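Local coordinates for Ice-binding protein (Flavobacteriaceae bacterium, PDB 5UYT), which probably binds to ice crystals and limits their growth, acting as a multi-domain antifreeze protein of an Antarctic bacterium, at residues A101-S115 with L127-A141. Sequence-based numbering, arbitrary orientation.
Sequences ASLSGTLTLDGGGNS and LSSAANTQVLLTNGA
Two neighbouring coils of a right-handed beta-helix stack here, strand 101-104 on 127-129 and strand 106-110 on 134-138, all parallel. The register slips by two residues at the corner, where A130 to T133 make a type II turn. A water there accepts from G105 N and donates to A131 O. T133 OG1 turns back within the corner to A130 O (2.6 Å), which leaves its CG2 against L103 CB at 3.7 Å. Backbone hydrogen bonds join the coils on each side of the corner; L109 N donates to L136 O (2.8 Å).

L103, L107, L109, L127 and V135 point into the helix interior. L109 CD1 touches both V135 CG1 (4.2 Å) and L137 CD2 (4.0 Å). W148 of the next coil touches L103 and L107. On the outer face, T108 CG2 meets T138 CG2, the two side chains crossing near a right angle.

Where the strands end, D110 and N139 lie side by side, carboxylate and amide planes 44° apart. The D110 carboxylate is anti to its own N (chi1 167°), which brings OD1 over the turn. OD1 accepts from G112 N, above its plane, closing an Asx turn. On the syn side of D110 OD1, N139 ND2 donates at 2.8 Å, 22° out of the carboxylate plane. With an alanine at D110, N139 ND2 and G112 N would probably lose their shared acceptor, and the N139 amide could turn more freely. N139 O takes G113 N (2.9 Å).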
# COMPACT_ATOMS: atom_id res chain seq x y z
N ALA A 101 -6.64 -32.47 -4.12
CA ALA A 101 -5.42 -32.40 -3.32
C ALA A 101 -5.66 -31.72 -1.96
O ALA A 101 -6.61 -30.96 -1.78
CB ALA A 101 -4.32 -31.68 -4.10
N SER A 102 -4.80 -32.01 -1.00
CA SER A 102 -4.89 -31.34 0.28
C SER A 102 -3.51 -30.97 0.80
O SER A 102 -2.59 -31.82 0.89
CB SER A 102 -5.66 -32.16 1.31
OG SER A 102 -5.03 -33.40 1.52
N LEU A 103 -3.39 -29.70 1.14
CA LEU A 103 -2.14 -29.18 1.70
C LEU A 103 -2.17 -29.29 3.21
O LEU A 103 -3.23 -29.11 3.86
CB LEU A 103 -1.94 -27.70 1.29
CG LEU A 103 -1.62 -27.42 -0.18
CD1 LEU A 103 -1.91 -25.96 -0.49
CD2 LEU A 103 -0.15 -27.71 -0.49
N SER A 104 -1.02 -29.60 3.78
CA SER A 104 -0.93 -29.80 5.20
C SER A 104 0.51 -29.49 5.61
O SER A 104 1.42 -29.73 4.84
CB SER A 104 -1.30 -31.26 5.50
OG SER A 104 -1.13 -31.55 6.85
N GLY A 105 0.71 -28.96 6.81
CA GLY A 105 2.05 -28.77 7.34
C GLY A 105 2.79 -27.79 6.46
O GLY A 105 2.19 -26.84 5.95
N THR A 106 4.08 -28.03 6.24
CA THR A 106 4.91 -27.13 5.45
C THR A 106 5.20 -27.71 4.05
O THR A 106 5.47 -28.92 3.92
CB THR A 106 6.21 -26.84 6.23
OG1 THR A 106 5.89 -26.43 7.57
CG2 THR A 106 6.99 -25.76 5.56
N LEU A 107 5.13 -26.87 3.02
CA LEU A 107 5.57 -27.24 1.68
C LEU A 107 6.61 -26.22 1.27
O LEU A 107 6.32 -25.02 1.30
CB LEU A 107 4.41 -27.22 0.67
CG LEU A 107 4.82 -27.59 -0.76
CD1 LEU A 107 5.31 -29.04 -0.85
CD2 LEU A 107 3.70 -27.35 -1.76
N THR A 108 7.80 -26.66 0.88
CA THR A 108 8.86 -25.73 0.46
C THR A 108 9.09 -25.82 -1.04
O THR A 108 9.25 -26.91 -1.60
CB THR A 108 10.18 -25.97 1.25
OG1 THR A 108 9.93 -25.79 2.64
CG2 THR A 108 11.29 -25.01 0.82
N LEU A 109 9.11 -24.66 -1.71
CA LEU A 109 9.42 -24.60 -3.13
C LEU A 109 10.82 -23.99 -3.27
O LEU A 109 11.06 -22.82 -2.90
CB LEU A 109 8.35 -23.80 -3.91
CG LEU A 109 6.90 -24.18 -3.60
CD1 LEU A 109 5.93 -23.36 -4.44
CD2 LEU A 109 6.64 -25.68 -3.78
N ASP A 110 11.72 -24.80 -3.80
CA ASP A 110 13.16 -24.53 -3.80
C ASP A 110 13.58 -24.20 -5.22
O ASP A 110 13.43 -25.02 -6.15
CB ASP A 110 13.87 -25.77 -3.24
CG ASP A 110 15.39 -25.78 -3.46
OD1 ASP A 110 16.01 -24.83 -3.99
OD2 ASP A 110 15.97 -26.85 -3.15
N GLY A 111 14.07 -22.98 -5.40
CA GLY A 111 14.34 -22.46 -6.74
C GLY A 111 15.64 -22.95 -7.35
O GLY A 111 15.97 -22.59 -8.48
N GLY A 112 16.39 -23.76 -6.60
CA GLY A 112 17.66 -24.31 -7.08
C GLY A 112 18.69 -23.26 -7.45
O GLY A 112 19.62 -23.53 -8.23
N GLY A 113 18.54 -22.05 -6.91
CA GLY A 113 19.44 -20.94 -7.21
C GLY A 113 19.12 -20.24 -8.51
O GLY A 113 19.94 -19.46 -9.01
N ASN A 114 17.93 -20.50 -9.05
CA ASN A 114 17.52 -19.96 -10.35
C ASN A 114 16.17 -19.29 -10.18
O ASN A 114 15.15 -19.98 -10.02
CB ASN A 114 17.46 -21.08 -11.42
CG ASN A 114 17.04 -20.57 -12.80
OD1 ASN A 114 16.72 -19.39 -12.98
ND2 ASN A 114 17.04 -21.46 -13.77
N SER A 115 16.16 -17.97 -10.19
CA SER A 115 14.92 -17.22 -9.94
C SER A 115 13.89 -17.41 -11.05
O SER A 115 12.71 -17.07 -10.87
CB SER A 115 15.20 -15.72 -9.70
OG SER A 115 15.86 -15.16 -10.80
N LEU A 127 -8.90 -28.25 -4.16
CA LEU A 127 -7.69 -28.06 -3.37
C LEU A 127 -8.08 -27.46 -2.02
O LEU A 127 -8.72 -26.42 -1.98
CB LEU A 127 -6.70 -27.17 -4.11
CG LEU A 127 -5.44 -26.73 -3.36
CD1 LEU A 127 -4.48 -27.91 -3.13
CD2 LEU A 127 -4.75 -25.60 -4.12
N SER A 128 -7.72 -28.14 -0.94
CA SER A 128 -8.03 -27.69 0.43
C SER A 128 -6.73 -27.64 1.19
O SER A 128 -5.78 -28.34 0.84
CB SER A 128 -8.93 -28.70 1.13
OG SER A 128 -10.24 -28.59 0.62
N SER A 129 -6.67 -26.80 2.22
CA SER A 129 -5.54 -26.88 3.15
C SER A 129 -6.08 -27.10 4.56
O SER A 129 -7.25 -26.77 4.85
CB SER A 129 -4.70 -25.60 3.12
OG SER A 129 -5.46 -24.48 3.59
N ALA A 130 -5.23 -27.65 5.42
CA ALA A 130 -5.47 -27.74 6.86
C ALA A 130 -5.09 -26.42 7.52
O ALA A 130 -4.29 -25.67 6.96
CB ALA A 130 -4.66 -28.89 7.44
N ALA A 131 -5.66 -26.14 8.69
CA ALA A 131 -5.31 -24.90 9.40
C ALA A 131 -3.81 -24.86 9.60
O ALA A 131 -3.18 -25.90 9.87
CB ALA A 131 -6.04 -24.82 10.74
N ASN A 132 -3.23 -23.66 9.41
CA ASN A 132 -1.81 -23.36 9.71
C ASN A 132 -0.83 -23.95 8.72
O ASN A 132 0.37 -23.95 8.98
CB ASN A 132 -1.43 -23.83 11.13
CG ASN A 132 -2.40 -23.36 12.18
OD1 ASN A 132 -2.68 -22.17 12.28
ND2 ASN A 132 -2.95 -24.29 12.94
N THR A 133 -1.34 -24.44 7.59
CA THR A 133 -0.49 -24.86 6.48
C THR A 133 0.40 -23.71 6.04
O THR A 133 -0.06 -22.57 5.98
CB THR A 133 -1.37 -25.24 5.28
OG1 THR A 133 -2.17 -26.38 5.63
CG2 THR A 133 -0.52 -25.56 4.02
N GLN A 134 1.65 -24.01 5.69
CA GLN A 134 2.54 -22.95 5.15
C GLN A 134 3.28 -23.37 3.90
O GLN A 134 4.03 -24.36 3.90
CB GLN A 134 3.52 -22.52 6.22
CG GLN A 134 2.83 -21.83 7.38
CD GLN A 134 3.81 -21.11 8.27
OE1 GLN A 134 3.52 -20.88 9.44
NE2 GLN A 134 4.95 -20.72 7.72
N VAL A 135 3.09 -22.60 2.83
CA VAL A 135 3.88 -22.76 1.63
C VAL A 135 5.04 -21.76 1.69
O VAL A 135 4.81 -20.57 1.86
CB VAL A 135 3.01 -22.57 0.37
CG1 VAL A 135 3.86 -22.63 -0.90
CG2 VAL A 135 1.96 -23.67 0.34
N LEU A 136 6.26 -22.28 1.59
CA LEU A 136 7.47 -21.47 1.78
C LEU A 136 8.28 -21.45 0.49
O LEU A 136 8.27 -22.43 -0.28
CB LEU A 136 8.33 -22.07 2.91
CG LEU A 136 7.66 -22.42 4.24
CD1 LEU A 136 8.60 -23.17 5.17
CD2 LEU A 136 7.13 -21.17 4.93
N LEU A 137 8.95 -20.32 0.24
CA LEU A 137 9.84 -20.19 -0.91
C LEU A 137 11.29 -20.10 -0.46
O LEU A 137 11.62 -19.42 0.53
CB LEU A 137 9.48 -18.96 -1.77
CG LEU A 137 8.02 -18.81 -2.18
CD1 LEU A 137 7.81 -17.46 -2.88
CD2 LEU A 137 7.53 -19.99 -3.03
N THR A 138 12.18 -20.79 -1.17
CA THR A 138 13.60 -20.69 -0.85
C THR A 138 14.48 -20.69 -2.09
O THR A 138 14.07 -21.11 -3.18
CB THR A 138 14.10 -21.86 0.02
OG1 THR A 138 13.93 -23.10 -0.69
CG2 THR A 138 13.36 -21.94 1.30
N ASN A 139 15.71 -20.20 -1.89
CA ASN A 139 16.78 -20.48 -2.83
C ASN A 139 16.41 -19.98 -4.22
O ASN A 139 16.58 -20.67 -5.23
CB ASN A 139 17.08 -22.00 -2.79
CG ASN A 139 18.42 -22.35 -3.40
OD1 ASN A 139 19.36 -21.54 -3.40
ND2 ASN A 139 18.53 -23.58 -3.92
N GLY A 140 15.87 -18.77 -4.26
CA GLY A 140 15.58 -18.12 -5.51
C GLY A 140 14.14 -18.19 -6.01
O GLY A 140 13.76 -17.36 -6.84
N ALA A 141 13.34 -19.15 -5.50
CA ALA A 141 11.93 -19.30 -5.93
C ALA A 141 11.13 -18.02 -5.68
O ALA A 141 11.19 -17.46 -4.58
CB ALA A 141 11.25 -20.48 -5.22
O HOH W 1 -1.23 -27.79 8.89